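Local structure of aminopeptidase C (Lactobacillus rhamnosus, 4K7C) at residues C70-T78 / M362-G370; K307-G318 / F407-Y417. The protein probably removes amino acids from the N-termini of peptides, acting as a cysteine aminopeptidase of the papain-like C1 family. One frame throughout, in Å; residues are numbered along the deposited sequence. Where two conformers were deposited one is given.

Interaction 1: residues C70-T78 / M362-G370; sequences CWMFAALNT and MTHAMVLTG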
loop_
_atom_site.group_PDB
_atom_site.type_symbol
_atom_site.label_atom_id
_atom_site.label_comp_id
_atom_site.label_asym_id
_atom_site.label_seq_id
_atom_site.Cartn_x
_atom_site.Cartn_y
_atom_site.Cartn_z
ATOM N N CYS A 70 17.940 -18.162 14.999
ATOM C CA CYS A 70 16.887 -19.142 15.341
ATOM C C CYS A 70 17.269 -19.958 16.590
ATOM O O CYS A 70 16.495 -20.018 17.522
ATOM C CB CYS A 70 16.610 -20.043 14.153
ATOM S SG CYS A 70 18.068 -20.982 13.804
ATOM N N TRP A 71 18.521 -20.425 16.649
ATOM C CA TRP A 71 19.016 -21.281 17.751
ATOM C C TRP A 71 18.832 -20.621 19.120
ATOM O O TRP A 71 18.416 -21.261 20.049
ATOM C CB TRP A 71 20.465 -21.648 17.526
ATOM C CG TRP A 71 21.462 -20.481 17.500
ATOM C CD1 TRP A 71 21.506 -19.416 16.619
ATOM C CD2 TRP A 71 22.579 -20.308 18.378
ATOM N NE1 TRP A 71 22.544 -18.597 16.921
ATOM C CE2 TRP A 71 23.256 -19.144 17.960
ATOM C CE3 TRP A 71 23.070 -21.021 19.458
ATOM C CZ2 TRP A 71 24.409 -18.698 18.587
ATOM C CZ3 TRP A 71 24.247 -20.582 20.069
ATOM C CH2 TRP A 71 24.887 -19.458 19.638
HETATM N N MSE A 72 19.076 -19.312 19.173
HETATM C CA MSE A 72 18.892 -18.513 20.393
HETATM C C MSE A 72 17.437 -18.301 20.752
HETATM O O MSE A 72 17.022 -18.474 21.868
HETATM C CB MSE A 72 19.508 -17.117 20.265
HETATM C CG MSE A 72 20.902 -17.056 19.829
HETATM SE SE MSE A 72 21.364 -15.144 19.735
HETATM C CE MSE A 72 23.112 -15.741 19.182
ATOM N N PHE A 73 16.642 -17.930 19.755
ATOM C CA PHE A 73 15.206 -17.750 19.928
ATOM C C PHE A 73 14.586 -19.032 20.431
ATOM O O PHE A 73 13.788 -19.006 21.399
ATOM C CB PHE A 73 14.508 -17.250 18.625
ATOM C CG PHE A 73 14.600 -15.753 18.458
ATOM C CD1 PHE A 73 13.481 -14.951 18.658
ATOM C CD2 PHE A 73 15.765 -15.168 18.138
ATOM C CE1 PHE A 73 13.551 -13.590 18.539
ATOM C CE2 PHE A 73 15.875 -13.788 18.007
ATOM C CZ PHE A 73 14.765 -12.994 18.258
ATOM N N ALA A 74 14.977 -20.152 19.814
ATOM C CA ALA A 74 14.417 -21.437 20.208
ATOM C C ALA A 74 14.832 -21.849 21.629
ATOM O O ALA A 74 14.009 -22.257 22.450
ATOM C CB ALA A 74 14.778 -22.501 19.221
ATOM N N ALA A 75 16.071 -21.677 21.950
ATOM C CA ALA A 75 16.524 -22.006 23.331
ATOM C C ALA A 75 15.803 -21.106 24.306
ATOM O O ALA A 75 15.281 -21.579 25.338
ATOM C CB ALA A 75 17.998 -21.865 23.480
ATOM N N LEU A 76 15.829 -19.780 24.058
ATOM C CA LEU A 76 15.179 -18.868 24.969
ATOM C C LEU A 76 13.652 -19.121 25.063
ATOM O O LEU A 76 13.018 -18.854 26.073
ATOM C CB LEU A 76 15.478 -17.403 24.590
ATOM C CG LEU A 76 16.970 -16.997 24.743
ATOM C CD1 LEU A 76 17.284 -15.616 24.129
ATOM C CD2 LEU A 76 17.420 -17.023 26.185
ATOM N N ASN A 77 13.071 -19.674 23.997
ATOM C CA ASN A 77 11.686 -20.056 24.034
ATOM C C ASN A 77 11.449 -21.132 25.093
ATOM O O ASN A 77 10.527 -21.032 25.893
ATOM C CB ASN A 77 11.179 -20.581 22.667
ATOM C CG ASN A 77 10.847 -19.456 21.684
ATOM O OD1 ASN A 77 10.585 -18.313 22.073
ATOM N ND2 ASN A 77 10.816 -19.809 20.356
ATOM N N THR A 78 12.293 -22.124 25.118
ATOM C CA THR A 78 12.171 -23.244 26.093
ATOM C C THR A 78 12.223 -22.670 27.523
ATOM O O THR A 78 11.375 -22.999 28.338
ATOM C CB THR A 78 13.162 -24.404 25.938
ATOM O OG1 THR A 78 14.524 -24.031 26.120
ATOM C CG2 THR A 78 12.971 -25.066 24.501
HETATM N N MSE A 362 21.189 -29.485 9.130
HETATM C CA MSE A 362 20.376 -28.543 9.955
HETATM C C MSE A 362 20.636 -27.135 9.508
HETATM O O MSE A 362 21.772 -26.735 9.366
HETATM C CB MSE A 362 20.618 -28.589 11.497
HETATM C CG MSE A 362 20.071 -27.324 12.208
HETATM SE SE MSE A 362 20.449 -27.431 14.161
HETATM C CE MSE A 362 19.391 -26.094 15.030
ATOM N N THR A 363 19.567 -26.395 9.251
ATOM C CA THR A 363 19.600 -25.034 8.816
ATOM C C THR A 363 18.783 -24.108 9.760
ATOM O O THR A 363 18.897 -22.890 9.668
ATOM C CB THR A 363 19.050 -24.862 7.403
ATOM O OG1 THR A 363 17.662 -25.200 7.434
ATOM C CG2 THR A 363 19.810 -25.748 6.394
ATOM N N HIS A 364 17.946 -24.668 10.630
ATOM C CA HIS A 364 17.016 -23.856 11.448
ATOM C C HIS A 364 16.675 -24.616 12.748
ATOM O O HIS A 364 16.492 -25.822 12.782
ATOM C CB HIS A 364 15.753 -23.538 10.619
ATOM C CG HIS A 364 14.823 -22.532 11.247
ATOM N ND1 HIS A 364 15.267 -21.339 11.793
ATOM C CD2 HIS A 364 13.470 -22.529 11.393
ATOM C CE1 HIS A 364 14.227 -20.658 12.271
ATOM N NE2 HIS A 364 13.129 -21.356 12.032
ATOM N N ALA A 365 16.583 -23.882 13.839
ATOM C CA ALA A 365 16.242 -24.435 15.162
ATOM C C ALA A 365 14.836 -23.897 15.461
ATOM O O ALA A 365 14.563 -22.677 15.276
ATOM C CB ALA A 365 17.217 -23.903 16.256
HETATM N N MSE A 366 14.009 -24.771 15.988
HETATM C CA MSE A 366 12.658 -24.444 16.435
HETATM C C MSE A 366 12.420 -25.258 17.706
HETATM O O MSE A 366 13.321 -25.867 18.248
HETATM C CB MSE A 366 11.597 -24.633 15.314
HETATM C CG MSE A 366 11.916 -23.747 14.100
HETATM SE SE MSE A 366 10.623 -24.049 12.627
HETATM C CE MSE A 366 11.218 -25.828 12.061
ATOM N N VAL A 367 11.161 -25.287 18.163
ATOM C CA VAL A 367 10.762 -25.935 19.373
ATOM C C VAL A 367 9.490 -26.793 19.102
ATOM O O VAL A 367 8.508 -26.311 18.539
ATOM C CB VAL A 367 10.524 -24.875 20.515
ATOM C CG1 VAL A 367 9.975 -25.560 21.781
ATOM C CG2 VAL A 367 11.731 -24.067 20.804
ATOM N N LEU A 368 9.563 -28.059 19.499
ATOM C CA LEU A 368 8.374 -28.919 19.601
ATOM C C LEU A 368 7.585 -28.583 20.837
ATOM O O LEU A 368 8.146 -28.592 21.954
ATOM C CB LEU A 368 8.758 -30.424 19.642
ATOM C CG LEU A 368 9.751 -30.771 18.511
ATOM C CD1 LEU A 368 10.300 -32.137 18.762
ATOM C CD2 LEU A 368 9.092 -30.808 17.112
ATOM N N THR A 369 6.307 -28.331 20.624
ATOM C CA THR A 369 5.347 -27.975 21.706
ATOM C C THR A 369 4.099 -28.832 21.753
ATOM O O THR A 369 3.207 -28.584 22.526
ATOM C CB THR A 369 4.976 -26.482 21.701
ATOM O OG1 THR A 369 4.085 -26.207 20.601
ATOM C CG2 THR A 369 6.277 -25.551 21.643
ATOM N N GLY A 370 4.122 -29.931 21.020
ATOM C CA GLY A 370 2.947 -30.807 20.907
ATOM C C GLY A 370 3.278 -31.921 19.937
ATOM O O GLY A 370 4.257 -31.844 19.168
#
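Cys-70 and His-364 are brought together by their first torsions. In the conformer given for Cys-70, one of two deposited, SG sits between its own backbone N and carbonyl carbon (chi1 64°); the imidazole CG of His-364 lies anti to the backbone N (chi1 -170°), which carries the ring back to the helix although the CB of this residue points away from it. The cysteine CB is the atom that comes closest to the imidazole, meeting the ring obliquely, with SG of Cys-70 3.5 Å from ND1 of His-364 in this conformer. Here the sulfur also accepts a hydrogen bond from the backbone N of Ala-365, 3.3 Å from SG, at 155°. His-364 NE2 bonds to Asn-385 and Trp-387 packs against the ring, consistent with the Cys-His-Asn triad of papain-like peptidases, the cysteine at a helix start and the histidine on a strand.

Beyond this pair the contact is apolar. The methyl of Ala-365 presses on the helix backbone, its CB 3.5 Å from CA of Trp-71. Further on, CG2 of Val-367 lies 3.8 Å from CB of Ala-74 and 4.0 Å from CG2 of Thr-78. Segments 70-78 and 364-370 run in nearly the same direction. Helix 96-117 packs against Met-72 and Phe-73, Trp-316 of antiparallel strand 315-319 touches Ala-74 and Ala-365, and strand 377-384 also pairs with the strand of His-364.

Interaction 2: residues K307-G318 / F407-Y417; sequences KQLKAGESVWFG and FVYQVVISKKY. With GOL (glycerol), chain C.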
loop_
_atom_site.group_PDB
_atom_site.type_symbol
_atom_site.label_atom_id
_atom_site.label_comp_id
_atom_site.label_asym_id
_atom_site.label_seq_id
_atom_site.Cartn_x
_atom_site.Cartn_y
_atom_site.Cartn_z
ATOM N N LYS A 307 8.425 -38.561 25.176
ATOM C CA LYS A 307 8.532 -38.689 26.626
ATOM C C LYS A 307 8.657 -37.296 27.294
ATOM O O LYS A 307 7.922 -36.929 28.246
ATOM C CB LYS A 307 9.735 -39.586 26.932
ATOM C CG LYS A 307 9.763 -40.022 28.365
ATOM C CD LYS A 307 10.885 -41.021 28.596
ATOM C CE LYS A 307 10.786 -41.607 30.002
ATOM N NZ LYS A 307 12.039 -42.361 30.232
ATOM N N GLN A 308 9.498 -36.459 26.729
ATOM C CA GLN A 308 9.689 -35.109 27.231
ATOM C C GLN A 308 8.392 -34.262 27.067
ATOM O O GLN A 308 7.932 -33.566 27.996
ATOM C CB GLN A 308 10.946 -34.475 26.587
ATOM C CG GLN A 308 11.316 -33.134 27.144
ATOM C CD GLN A 308 12.776 -32.790 27.000
ATOM O OE1 GLN A 308 13.654 -33.600 27.322
ATOM N NE2 GLN A 308 13.060 -31.571 26.525
ATOM N N LEU A 309 7.794 -34.314 25.878
ATOM C CA LEU A 309 6.484 -33.665 25.685
ATOM C C LEU A 309 5.396 -34.137 26.656
ATOM O O LEU A 309 4.643 -33.332 27.198
ATOM C CB LEU A 309 6.019 -33.805 24.183
ATOM C CG LEU A 309 6.945 -33.030 23.218
ATOM C CD1 LEU A 309 6.566 -33.394 21.782
ATOM C CD2 LEU A 309 6.818 -31.504 23.415
ATOM N N LYS A 310 5.344 -35.445 26.918
ATOM C CA LYS A 310 4.294 -36.007 27.750
ATOM C C LYS A 310 4.499 -35.563 29.223
ATOM O O LYS A 310 3.547 -35.442 29.989
ATOM C CB LYS A 310 4.284 -37.518 27.632
ATOM C CG LYS A 310 3.602 -38.083 26.419
ATOM C CD LYS A 310 3.678 -39.606 26.512
ATOM C CE LYS A 310 2.737 -40.251 25.551
ATOM N NZ LYS A 310 3.007 -41.715 25.531
ATOM N N ALA A 311 5.749 -35.230 29.572
ATOM C CA ALA A 311 6.079 -34.623 30.845
ATOM C C ALA A 311 5.817 -33.147 30.958
ATOM O O ALA A 311 6.057 -32.587 31.995
ATOM C CB ALA A 311 7.527 -34.920 31.175
ATOM N N GLY A 312 5.393 -32.479 29.877
ATOM C CA GLY A 312 5.024 -31.085 29.913
ATOM C C GLY A 312 6.178 -30.160 29.557
ATOM O O GLY A 312 6.117 -28.958 29.773
ATOM N N GLU A 313 7.217 -30.681 28.905
ATOM C CA GLU A 313 8.363 -29.847 28.577
ATOM C C GLU A 313 8.580 -29.843 27.048
ATOM O O GLU A 313 8.605 -30.906 26.407
ATOM C CB GLU A 313 9.601 -30.427 29.202
ATOM C CG GLU A 313 9.569 -30.394 30.756
ATOM C CD GLU A 313 10.542 -31.379 31.456
ATOM O OE1 GLU A 313 11.356 -32.123 30.823
ATOM O OE2 GLU A 313 10.458 -31.442 32.699
ATOM N N SER A 314 8.768 -28.646 26.540
ATOM C CA SER A 314 9.072 -28.383 25.134
ATOM C C SER A 314 10.468 -28.843 24.729
ATOM O O SER A 314 11.368 -29.114 25.571
ATOM C CB SER A 314 8.812 -26.875 24.860
ATOM O OG SER A 314 9.746 -26.011 25.464
ATOM N N VAL A 315 10.679 -29.029 23.460
ATOM C CA VAL A 315 11.906 -29.652 23.018
ATOM C C VAL A 315 12.586 -28.842 21.898
ATOM O O VAL A 315 12.008 -28.727 20.790
ATOM C CB VAL A 315 11.633 -31.107 22.497
ATOM C CG1 VAL A 315 12.875 -31.791 22.019
ATOM C CG2 VAL A 315 10.948 -32.016 23.538
ATOM N N TRP A 316 13.771 -28.299 22.142
ATOM C CA TRP A 316 14.527 -27.621 21.129
ATOM C C TRP A 316 14.954 -28.660 20.084
ATOM O O TRP A 316 15.359 -29.797 20.435
ATOM C CB TRP A 316 15.774 -26.998 21.738
ATOM C CG TRP A 316 16.656 -26.132 20.953
ATOM C CD1 TRP A 316 16.786 -24.808 21.045
ATOM C CD2 TRP A 316 17.733 -26.539 20.039
ATOM N NE1 TRP A 316 17.764 -24.334 20.265
ATOM C CE2 TRP A 316 18.365 -25.367 19.613
ATOM C CE3 TRP A 316 18.083 -27.745 19.435
ATOM C CZ2 TRP A 316 19.405 -25.360 18.712
ATOM C CZ3 TRP A 316 19.160 -27.748 18.584
ATOM C CH2 TRP A 316 19.806 -26.580 18.195
ATOM N N PHE A 317 14.754 -28.292 18.813
ATOM C CA PHE A 317 15.163 -29.161 17.693
ATOM C C PHE A 317 15.699 -28.447 16.495
ATOM O O PHE A 317 15.316 -27.311 16.230
ATOM C CB PHE A 317 13.999 -30.125 17.258
ATOM C CG PHE A 317 12.965 -29.521 16.361
ATOM C CD1 PHE A 317 11.980 -28.713 16.880
ATOM C CD2 PHE A 317 12.928 -29.845 15.014
ATOM C CE1 PHE A 317 11.024 -28.134 16.097
ATOM C CE2 PHE A 317 11.890 -29.325 14.210
ATOM C CZ PHE A 317 10.941 -28.472 14.770
ATOM N N GLY A 318 16.610 -29.155 15.793
ATOM C CA GLY A 318 17.281 -28.719 14.590
ATOM C C GLY A 318 16.842 -29.510 13.376
ATOM O O GLY A 318 16.743 -30.711 13.416
ATOM N N PHE A 407 13.922 -35.020 8.011
ATOM C CA PHE A 407 14.520 -33.717 8.002
ATOM C C PHE A 407 14.853 -33.117 9.377
ATOM O O PHE A 407 15.468 -32.050 9.447
ATOM C CB PHE A 407 13.701 -32.682 7.162
ATOM C CG PHE A 407 13.554 -33.104 5.738
ATOM C CD1 PHE A 407 14.686 -33.356 4.962
ATOM C CD2 PHE A 407 12.338 -33.435 5.217
ATOM C CE1 PHE A 407 14.555 -33.792 3.631
ATOM C CE2 PHE A 407 12.207 -33.884 3.898
ATOM C CZ PHE A 407 13.330 -34.061 3.113
ATOM N N VAL A 408 14.470 -33.811 10.424
ATOM C CA VAL A 408 14.951 -33.434 11.766
ATOM C C VAL A 408 16.249 -34.188 12.091
ATOM O O VAL A 408 16.281 -35.452 11.986
ATOM C CB VAL A 408 13.932 -33.746 12.817
ATOM C CG1 VAL A 408 14.468 -33.518 14.303
ATOM C CG2 VAL A 408 12.671 -32.944 12.590
ATOM N N TYR A 409 17.269 -33.427 12.490
ATOM C CA TYR A 409 18.573 -33.957 12.794
ATOM C C TYR A 409 18.989 -33.870 14.264
ATOM O O TYR A 409 19.885 -34.621 14.630
ATOM C CB TYR A 409 19.643 -33.310 11.991
ATOM C CG TYR A 409 19.439 -33.442 10.463
ATOM C CD1 TYR A 409 19.796 -34.580 9.826
ATOM C CD2 TYR A 409 18.930 -32.383 9.699
ATOM C CE1 TYR A 409 19.605 -34.778 8.467
ATOM C CE2 TYR A 409 18.798 -32.551 8.304
ATOM C CZ TYR A 409 19.148 -33.748 7.695
ATOM O OH TYR A 409 19.003 -33.916 6.333
ATOM N N GLN A 410 18.325 -33.031 15.060
ATOM C CA GLN A 410 18.737 -32.826 16.440
ATOM C C GLN A 410 17.573 -32.505 17.347
ATOM O O GLN A 410 16.653 -31.794 16.943
ATOM C CB GLN A 410 19.649 -31.628 16.503
ATOM C CG GLN A 410 20.932 -31.707 15.747
ATOM C CD GLN A 410 21.735 -30.481 16.049
ATOM O OE1 GLN A 410 22.888 -30.292 15.582
ATOM N NE2 GLN A 410 21.108 -29.603 16.811
ATOM N N VAL A 411 17.613 -33.062 18.563
ATOM C CA VAL A 411 16.691 -32.680 19.633
ATOM C C VAL A 411 17.572 -32.555 20.916
ATOM O O VAL A 411 18.643 -33.163 20.977
ATOM C CB VAL A 411 15.563 -33.670 19.950
ATOM C CG1 VAL A 411 14.458 -33.587 18.902
ATOM C CG2 VAL A 411 16.075 -35.098 20.059
ATOM N N VAL A 412 17.181 -31.657 21.800
ATOM C CA VAL A 412 17.825 -31.522 23.079
ATOM C C VAL A 412 16.908 -32.109 24.133
ATOM O O VAL A 412 15.764 -31.675 24.348
ATOM C CB VAL A 412 18.234 -30.079 23.391
ATOM C CG1 VAL A 412 18.835 -29.957 24.772
ATOM C CG2 VAL A 412 19.207 -29.557 22.380
ATOM N N ILE A 413 17.399 -33.174 24.800
ATOM C CA ILE A 413 16.627 -33.928 25.783
ATOM C C ILE A 413 17.246 -33.873 27.213
ATOM O O ILE A 413 18.475 -33.934 27.299
ATOM C CB ILE A 413 16.510 -35.386 25.314
ATOM C CG1 ILE A 413 15.764 -35.419 23.913
ATOM C CG2 ILE A 413 15.781 -36.214 26.305
ATOM C CD1 ILE A 413 14.333 -35.028 23.969
ATOM N N SER A 414 16.408 -33.745 28.251
ATOM C CA SER A 414 16.908 -33.869 29.645
ATOM C C SER A 414 17.366 -35.288 29.866
ATOM O O SER A 414 16.666 -36.247 29.553
ATOM C CB SER A 414 15.962 -33.495 30.767
ATOM O OG SER A 414 15.244 -32.353 30.507
ATOM N N LYS A 415 18.595 -35.371 30.342
ATOM C CA LYS A 415 19.313 -36.625 30.599
ATOM C C LYS A 415 18.497 -37.647 31.413
ATOM O O LYS A 415 18.638 -38.872 31.216
ATOM C CB LYS A 415 20.671 -36.317 31.243
ATOM C CG LYS A 415 21.740 -35.803 30.295
ATOM C CD LYS A 415 23.003 -35.383 31.076
ATOM C CE LYS A 415 23.987 -34.802 30.175
ATOM N NZ LYS A 415 25.173 -34.272 30.889
ATOM N N LYS A 416 17.658 -37.144 32.315
ATOM C CA LYS A 416 16.849 -38.017 33.121
ATOM C C LYS A 416 15.850 -38.894 32.338
ATOM O O LYS A 416 15.314 -39.836 32.876
ATOM C CB LYS A 416 16.061 -37.208 34.113
ATOM C CG LYS A 416 15.007 -36.327 33.508
ATOM C CD LYS A 416 14.543 -35.370 34.575
ATOM C CE LYS A 416 13.347 -34.602 34.136
ATOM N NZ LYS A 416 12.757 -34.013 35.387
ATOM N N TYR A 417 15.563 -38.539 31.071
ATOM C CA TYR A 417 14.650 -39.333 30.250
ATOM C C TYR A 417 15.404 -40.413 29.540
ATOM O O TYR A 417 14.778 -41.272 28.941
ATOM C CB TYR A 417 13.978 -38.417 29.197
ATOM C CG TYR A 417 13.129 -37.387 29.801
ATOM C CD1 TYR A 417 12.065 -37.744 30.674
ATOM C CD2 TYR A 417 13.341 -36.056 29.532
ATOM C CE1 TYR A 417 11.270 -36.777 31.252
ATOM C CE2 TYR A 417 12.574 -35.080 30.114
ATOM C CZ TYR A 417 11.544 -35.442 30.967
ATOM O OH TYR A 417 10.790 -34.480 31.563
HETATM C C1 GOL C . 14.764 -27.538 27.744
HETATM O O1 GOL C . 14.233 -28.058 28.974
HETATM C C2 GOL C . 15.435 -28.613 26.890
HETATM O O2 GOL C . 14.974 -29.952 27.136
HETATM C C3 GOL C . 15.465 -28.185 25.425
HETATM O O3 GOL C . 15.011 -29.102 24.453
HETATM O O HOH W 1 13.597 -43.421 27.814
HETATM O O HOH W 2 13.408 -30.896 29.651
#
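The side chain of Gln-308 leaves helix 298-310 with CG anti to the backbone N (chi1 -174°) and an extended chain that crosses the ring of Tyr-417 at about a right angle. Its CB and CG lie 3.9 and 3.8 Å from CE2 of Tyr-417, and CD stays near the same ring carbon. At the tip, OE1 accepts the backbone N-H of Ser-414 at 2.9 Å, a fairly straight bond of 162°, while NE2 donates to Ser-314 O at 3.1 Å, and to O2 of a glycerol probably left from crystallisation.

The Tyr-417 ring is sandwiched between CG of Lys-416 over one face and CA of Gln-308 over the other. Its OH donates to Glu-313 OE1 at 2.5 Å, meeting that oxygen from above the carboxylate plane; a water bridges OE1 on to Ser-414 OG. A phenylalanine here would probably leave Glu-313 OE1 without its phenol donor. Lys-307 NZ donates to Tyr-417 O, 3.2 Å away.

Farther along, Trp-316 O takes the N-H of Val-412, and Gly-318 O takes those of both Tyr-409 and Gln-410, a classic beta bulge. In the conformer given, NE2 of Gln-410 lies in plane at the indole edge, 3.2 Å from CZ3 of Trp-316. The chemistry is divided: backbone bonds pair the strands, whereas amide, phenol and carboxylate tie the helix end and following loop to the end of strand 408-414 and turn 415-417, where nearby Lys-416 would probably favour a charged Glu-313.

In the fold
Both contacts are largely buried, but interaction 1 lies nearer the centre of the chain, and interaction 2 runs out to exposed lysines and an ordered water at its helical end. They are joined by the antiparallel pairing of strands 315-319 and 364-374, in which Met-366 N and Leu-368 N face Phe-317 O and Val-315 O. Trp-316 belongs to both neighbourhoods: its NE1 bonds to Trp-71 O, and its ring touches Met-362. Interaction 1 sets a helix on a strand, through small apolar groups and a single cross-bond to sulfur at the probable active site; interaction 2 combines strand pairing with a polar side-chain network where the helix end meets the end of strand 408-414.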